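Local structure of putative polyketide cyclase (Acidithiobacillus ferrooxidans, 3F9S) at residues A[19-33]-A[53-65]. The protein is a putative polyketide cyclase of the SnoaL-like family and probably acts as a lyase on small polyketide-like molecules. Residues are numbered along the deposited sequence; the frame is centred on the assembly and turned at random.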
loop_
_atom_site.group_PDB
_atom_site.type_symbol
_atom_site.label_atom_id
_atom_site.label_comp_id
_atom_site.label_asym_id
_atom_site.label_seq_id
_atom_site.Cartn_x
_atom_site.Cartn_y
_atom_site.Cartn_z
ATOM N N VAL A 19 19.771 3.952 -3.351
ATOM C CA VAL A 19 19.252 5.213 -2.840
ATOM C C VAL A 19 18.611 5.061 -1.468
ATOM O O VAL A 19 18.981 5.768 -0.538
ATOM C CB VAL A 19 18.245 5.849 -3.806
ATOM C CG1 VAL A 19 17.622 7.124 -3.197
ATOM C CG2 VAL A 19 18.918 6.148 -5.136
ATOM N N TRP A 20 17.695 4.112 -1.345
ATOM C CA TRP A 20 16.852 4.025 -0.160
ATOM C C TRP A 20 17.362 3.198 0.976
ATOM O O TRP A 20 17.103 3.542 2.128
ATOM C CB TRP A 20 15.446 3.602 -0.568
ATOM C CG TRP A 20 14.813 4.741 -1.241
ATOM C CD1 TRP A 20 14.750 4.966 -2.574
ATOM C CD2 TRP A 20 14.289 5.910 -0.598
ATOM N NE1 TRP A 20 14.162 6.180 -2.811
ATOM C CE2 TRP A 20 13.870 6.785 -1.616
ATOM C CE3 TRP A 20 14.101 6.284 0.741
ATOM C CZ2 TRP A 20 13.263 8.019 -1.345
ATOM C CZ3 TRP A 20 13.525 7.518 1.016
ATOM C CH2 TRP A 20 13.111 8.372 -0.030
ATOM N N SER A 21 18.009 2.084 0.665
ATOM C CA SER A 21 18.559 1.231 1.703
ATOM C C SER A 21 19.966 1.650 2.088
ATOM O O SER A 21 20.307 1.551 3.258
ATOM C CB SER A 21 18.529 -0.237 1.296
ATOM O OG SER A 21 17.194 -0.671 1.098
ATOM N N GLU A 22 20.770 2.120 1.130
ATOM C CA GLU A 22 22.168 2.495 1.381
ATOM C C GLU A 22 22.404 3.988 1.497
ATOM O O GLU A 22 23.475 4.390 1.933
ATOM C CB GLU A 22 23.070 1.899 0.311
ATOM C CG GLU A 22 23.099 0.376 0.340
ATOM C CD GLU A 22 23.717 -0.244 -0.892
ATOM O OE1 GLU A 22 24.222 0.467 -1.788
ATOM O OE2 GLU A 22 23.688 -1.485 -0.969
ATOM N N GLY A 23 21.419 4.802 1.143
ATOM C CA GLY A 23 21.537 6.248 1.268
ATOM C C GLY A 23 22.484 6.899 0.289
ATOM O O GLY A 23 23.030 7.966 0.590
ATOM N N ASN A 24 22.669 6.274 -0.874
ATOM C CA ASN A 24 23.497 6.818 -1.925
ATOM C C ASN A 24 22.550 7.784 -2.639
ATOM O O ASN A 24 22.026 7.490 -3.705
ATOM C CB ASN A 24 24.052 5.726 -2.839
ATOM C CG ASN A 24 24.993 6.263 -3.900
ATOM O OD1 ASN A 24 25.110 7.477 -4.111
ATOM N ND2 ASN A 24 25.653 5.342 -4.605
ATOM N N ILE A 25 22.407 8.965 -2.047
ATOM C CA ILE A 25 21.442 9.974 -2.500
ATOM C C ILE A 25 21.697 10.373 -3.953
ATOM O O ILE A 25 20.767 10.460 -4.745
ATOM C CB ILE A 25 21.463 11.267 -1.640
ATOM C CG1 ILE A 25 21.305 10.996 -0.140
ATOM C CG2 ILE A 25 20.350 12.207 -2.080
ATOM C CD1 ILE A 25 20.101 10.215 0.232
ATOM N N GLU A 26 22.967 10.582 -4.280
ATOM C CA GLU A 26 23.384 11.001 -5.621
ATOM C C GLU A 26 23.135 9.952 -6.706
ATOM O O GLU A 26 22.999 10.316 -7.870
ATOM C CB GLU A 26 24.832 11.506 -5.603
ATOM C CG GLU A 26 25.063 12.682 -4.614
ATOM C CD GLU A 26 24.085 13.845 -4.827
ATOM O OE1 GLU A 26 23.975 14.284 -5.986
ATOM O OE2 GLU A 26 23.418 14.303 -3.859
ATOM N N ALA A 27 23.012 8.676 -6.330
ATOM C CA ALA A 27 22.621 7.620 -7.273
ATOM C C ALA A 27 21.237 7.875 -7.869
ATOM O O ALA A 27 20.918 7.303 -8.909
ATOM C CB ALA A 27 22.667 6.246 -6.631
ATOM N N SER A 28 20.415 8.701 -7.212
ATOM C CA SER A 28 19.134 9.166 -7.774
ATOM C C SER A 28 19.279 9.707 -9.188
ATOM O O SER A 28 18.375 9.569 -9.990
ATOM C CB SER A 28 18.536 10.269 -6.911
ATOM O OG SER A 28 18.358 9.804 -5.584
ATOM N N ASP A 29 20.414 10.340 -9.482
ATOM C CA ASP A 29 20.711 10.823 -10.828
ATOM C C ASP A 29 20.587 9.759 -11.919
ATOM O O ASP A 29 20.286 10.101 -13.046
ATOM C CB ASP A 29 22.112 11.417 -10.908
ATOM C CG ASP A 29 22.274 12.685 -10.092
ATOM O OD1 ASP A 29 21.288 13.218 -9.552
ATOM O OD2 ASP A 29 23.426 13.143 -9.984
ATOM N N LYS A 30 20.867 8.503 -11.592
ATOM C CA LYS A 30 20.792 7.403 -12.543
ATOM C C LYS A 30 19.381 6.887 -12.754
ATOM O O LYS A 30 19.122 6.237 -13.765
ATOM C CB LYS A 30 21.613 6.216 -12.049
ATOM C CG LYS A 30 23.072 6.493 -11.801
ATOM C CD LYS A 30 23.834 5.227 -11.403
ATOM C CE LYS A 30 23.455 4.724 -10.016
ATOM N NZ LYS A 30 24.305 3.578 -9.585
ATOM N N TYR A 31 18.485 7.147 -11.801
ATOM C CA TYR A 31 17.154 6.538 -11.798
ATOM C C TYR A 31 15.950 7.435 -11.952
ATOM O O TYR A 31 14.893 6.945 -12.321
ATOM C CB TYR A 31 16.964 5.860 -10.443
ATOM C CG TYR A 31 18.006 4.836 -10.139
ATOM C CD1 TYR A 31 18.081 3.677 -10.891
ATOM C CD2 TYR A 31 18.933 5.033 -9.111
ATOM C CE1 TYR A 31 19.038 2.716 -10.625
ATOM C CE2 TYR A 31 19.906 4.077 -8.833
ATOM C CZ TYR A 31 19.925 2.906 -9.588
ATOM O OH TYR A 31 20.849 1.929 -9.352
ATOM N N ILE A 32 16.080 8.703 -11.580
ATOM C CA ILE A 32 14.944 9.600 -11.567
ATOM C C ILE A 32 14.846 10.370 -12.856
ATOM O O ILE A 32 15.827 10.872 -13.368
ATOM C CB ILE A 32 14.971 10.528 -10.346
ATOM C CG1 ILE A 32 15.112 9.703 -9.062
ATOM C CG2 ILE A 32 13.703 11.361 -10.262
ATOM C CD1 ILE A 32 14.095 8.565 -8.870
ATOM N N ALA A 33 13.619 10.474 -13.351
ATOM C CA ALA A 33 13.308 11.245 -14.533
ATOM C C ALA A 33 13.426 12.727 -14.192
ATOM O O ALA A 33 13.435 13.099 -13.010
ATOM C CB ALA A 33 11.908 10.952 -15.016
ATOM N N VAL A 53 15.040 16.294 -10.074
ATOM C CA VAL A 53 15.966 15.359 -9.405
ATOM C C VAL A 53 16.538 15.938 -8.106
ATOM O O VAL A 53 16.631 15.231 -7.099
ATOM C CB VAL A 53 17.061 14.832 -10.357
ATOM C CG1 VAL A 53 18.113 14.021 -9.627
ATOM C CG2 VAL A 53 16.436 13.954 -11.440
ATOM N N ALA A 54 16.865 17.229 -8.109
ATOM C CA ALA A 54 17.364 17.909 -6.912
ATOM C C ALA A 54 16.348 17.810 -5.781
ATOM O O ALA A 54 16.705 17.425 -4.686
ATOM C CB ALA A 54 17.670 19.365 -7.210
ATOM N N GLY A 55 15.085 18.123 -6.083
ATOM C CA GLY A 55 13.971 18.057 -5.133
ATOM C C GLY A 55 13.765 16.642 -4.641
ATOM O O GLY A 55 13.555 16.435 -3.452
ATOM N N TYR A 56 13.840 15.685 -5.559
ATOM C CA TYR A 56 13.773 14.266 -5.210
ATOM C C TYR A 56 14.852 13.913 -4.179
ATOM O O TYR A 56 14.568 13.273 -3.157
ATOM C CB TYR A 56 13.952 13.398 -6.453
ATOM C CG TYR A 56 13.800 11.958 -6.134
ATOM C CD1 TYR A 56 14.897 11.207 -5.703
ATOM C CD2 TYR A 56 12.554 11.357 -6.151
ATOM C CE1 TYR A 56 14.767 9.917 -5.361
ATOM C CE2 TYR A 56 12.417 10.036 -5.798
ATOM C CZ TYR A 56 13.526 9.336 -5.409
ATOM O OH TYR A 56 13.371 8.042 -5.069
ATOM N N LYS A 57 16.084 14.342 -4.455
ATOM C CA LYS A 57 17.206 14.043 -3.565
ATOM C C LYS A 57 17.006 14.684 -2.202
ATOM O O LYS A 57 17.336 14.071 -1.204
ATOM C CB LYS A 57 18.534 14.437 -4.196
ATOM C CG LYS A 57 18.919 13.498 -5.302
ATOM C CD LYS A 57 20.312 13.726 -5.840
ATOM C CE LYS A 57 20.442 14.879 -6.745
ATOM N NZ LYS A 57 21.788 14.831 -7.434
ATOM N N GLU A 58 16.432 15.887 -2.157
ATOM C CA GLU A 58 16.144 16.532 -0.877
ATOM C C GLU A 58 15.149 15.713 -0.084
ATOM O O GLU A 58 15.328 15.526 1.113
ATOM C CB GLU A 58 15.647 17.972 -1.040
ATOM C CG GLU A 58 16.687 18.910 -1.607
ATOM C CD GLU A 58 17.958 19.015 -0.799
ATOM O OE1 GLU A 58 17.914 18.891 0.442
ATOM O OE2 GLU A 58 19.002 19.274 -1.424
ATOM N N ARG A 59 14.146 15.165 -0.759
ATOM C CA ARG A 59 13.177 14.331 -0.080
ATOM C C ARG A 59 13.848 13.074 0.450
ATOM O O ARG A 59 13.573 12.665 1.573
ATOM C CB ARG A 59 12.012 14.027 -0.989
ATOM C CG ARG A 59 11.083 12.970 -0.481
ATOM C CD ARG A 59 9.924 12.893 -1.387
ATOM N NE ARG A 59 9.020 11.837 -0.948
ATOM C CZ ARG A 59 9.217 10.541 -1.155
ATOM N NH1 ARG A 59 10.270 10.083 -1.812
ATOM N NH2 ARG A 59 8.318 9.674 -0.712
ATOM N N VAL A 60 14.725 12.472 -0.346
ATOM C CA VAL A 60 15.457 11.293 0.132
ATOM C C VAL A 60 16.240 11.646 1.384
ATOM O O VAL A 60 16.177 10.919 2.375
ATOM C CB VAL A 60 16.424 10.707 -0.890
ATOM C CG1 VAL A 60 17.042 9.402 -0.307
ATOM C CG2 VAL A 60 15.713 10.409 -2.191
ATOM N N LYS A 61 16.925 12.782 1.356
ATOM C CA LYS A 61 17.725 13.214 2.499
ATOM C C LYS A 61 16.878 13.341 3.764
ATOM O O LYS A 61 17.312 12.918 4.832
ATOM C CB LYS A 61 18.447 14.526 2.226
ATOM C CG LYS A 61 19.527 14.463 1.144
ATOM C CD LYS A 61 20.064 15.875 0.891
ATOM C CE LYS A 61 20.748 16.007 -0.450
ATOM N NZ LYS A 61 21.208 17.421 -0.658
ATOM N N THR A 62 15.680 13.910 3.631
ATOM C CA THR A 62 14.784 14.089 4.782
ATOM C C THR A 62 14.287 12.764 5.325
ATOM O O THR A 62 14.368 12.518 6.521
ATOM C CB THR A 62 13.597 14.968 4.414
ATOM O OG1 THR A 62 14.098 16.288 4.306
ATOM C CG2 THR A 62 12.528 14.987 5.492
ATOM N N LEU A 63 13.784 11.929 4.431
ATOM C CA LEU A 63 13.273 10.626 4.827
ATOM C C LEU A 63 14.381 9.721 5.352
ATOM O O LEU A 63 14.191 9.023 6.349
ATOM C CB LEU A 63 12.525 9.972 3.675
ATOM C CG LEU A 63 11.112 10.466 3.370
ATOM C CD1 LEU A 63 10.947 11.967 3.283
ATOM C CD2 LEU A 63 10.644 9.810 2.069
ATOM N N ARG A 64 15.547 9.739 4.712
ATOM C CA ARG A 64 16.673 8.912 5.174
ATOM C C ARG A 64 17.142 9.373 6.551
ATOM O O ARG A 64 17.398 8.540 7.403
ATOM C CB ARG A 64 17.837 8.874 4.171
ATOM C CG ARG A 64 17.579 7.971 2.925
ATOM C CD ARG A 64 17.871 6.495 3.190
ATOM N NE ARG A 64 19.256 6.342 3.637
ATOM C CZ ARG A 64 19.806 5.265 4.189
ATOM N NH1 ARG A 64 19.111 4.162 4.416
ATOM N NH2 ARG A 64 21.091 5.298 4.542
ATOM N N ALA A 65 17.216 10.686 6.776
ATOM C CA ALA A 65 17.644 11.234 8.059
ATOM C C ALA A 65 16.811 10.784 9.259
ATOM O O ALA A 65 17.342 10.657 10.350
ATOM C CB ALA A 65 17.681 12.759 8.009
HETATM O O HOH W 1 21.711 16.721 -3.236
#
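The indole of Trp20 lies against helix 53-66 as a knob among Tyr56, Arg59, Val60 and Leu63. Its NE1 donates to Tyr56 OH at 3.0 Å, the hydroxyl lying in the indole plane, while Val60 CG1 stands over one face of the six-membered ring in a CH-pi contact and Leu63 CD2 reaches CH2 at 3.5 Å. The Tyr56 ring, swung anti to the backbone N (chi1 -176°), receives Ile32 CG1 over its centre, 3.7 Å from the centroid, and Ser28 OG comes to its edge. With an alanine at this position, the indole N-H is likely to lose its acceptor and a gap to open between Trp20 and Ile32.

Ile25 CD1 is pressed to 3.2 Å from Val60 CG1, tighter than normal van der Waals contact. Beyond it the bent chain of Lys57 (chi3 -77°) brings NZ between two carboxylates, forming salt bridges to Glu26 OE1 and Asp29 OD1, 2.7 Å each, from the syn side of both carboxylates but tilted out of their planes, more so at Glu26. These contacts pack helix 53-66 against the end of helix 8-21 and the turns that follow, within the NTF2-like alpha+beta fold, where helices line the concave side of a curved sheet. At the far end the guanidinium of Arg64 lays one face over the Glu22-Gly23 peptide, and NH1 makes a weak bond to Trp20 O.

Farther out, Ser28 OG is held by Ile25 O, which also accepts Ser28 N, and a water links Glu26 OE2 to Lys61 NZ. Phe15 of helix 8-21 touches both Ile32 and Tyr56, and Tyr36 meets the Tyr56 ring edge-to-face. Arg59, beside the indole, forms salt bridges with Asp41 and Asp44 and hydrogen-bonds a glycerol, probably from the crystallisation liquor.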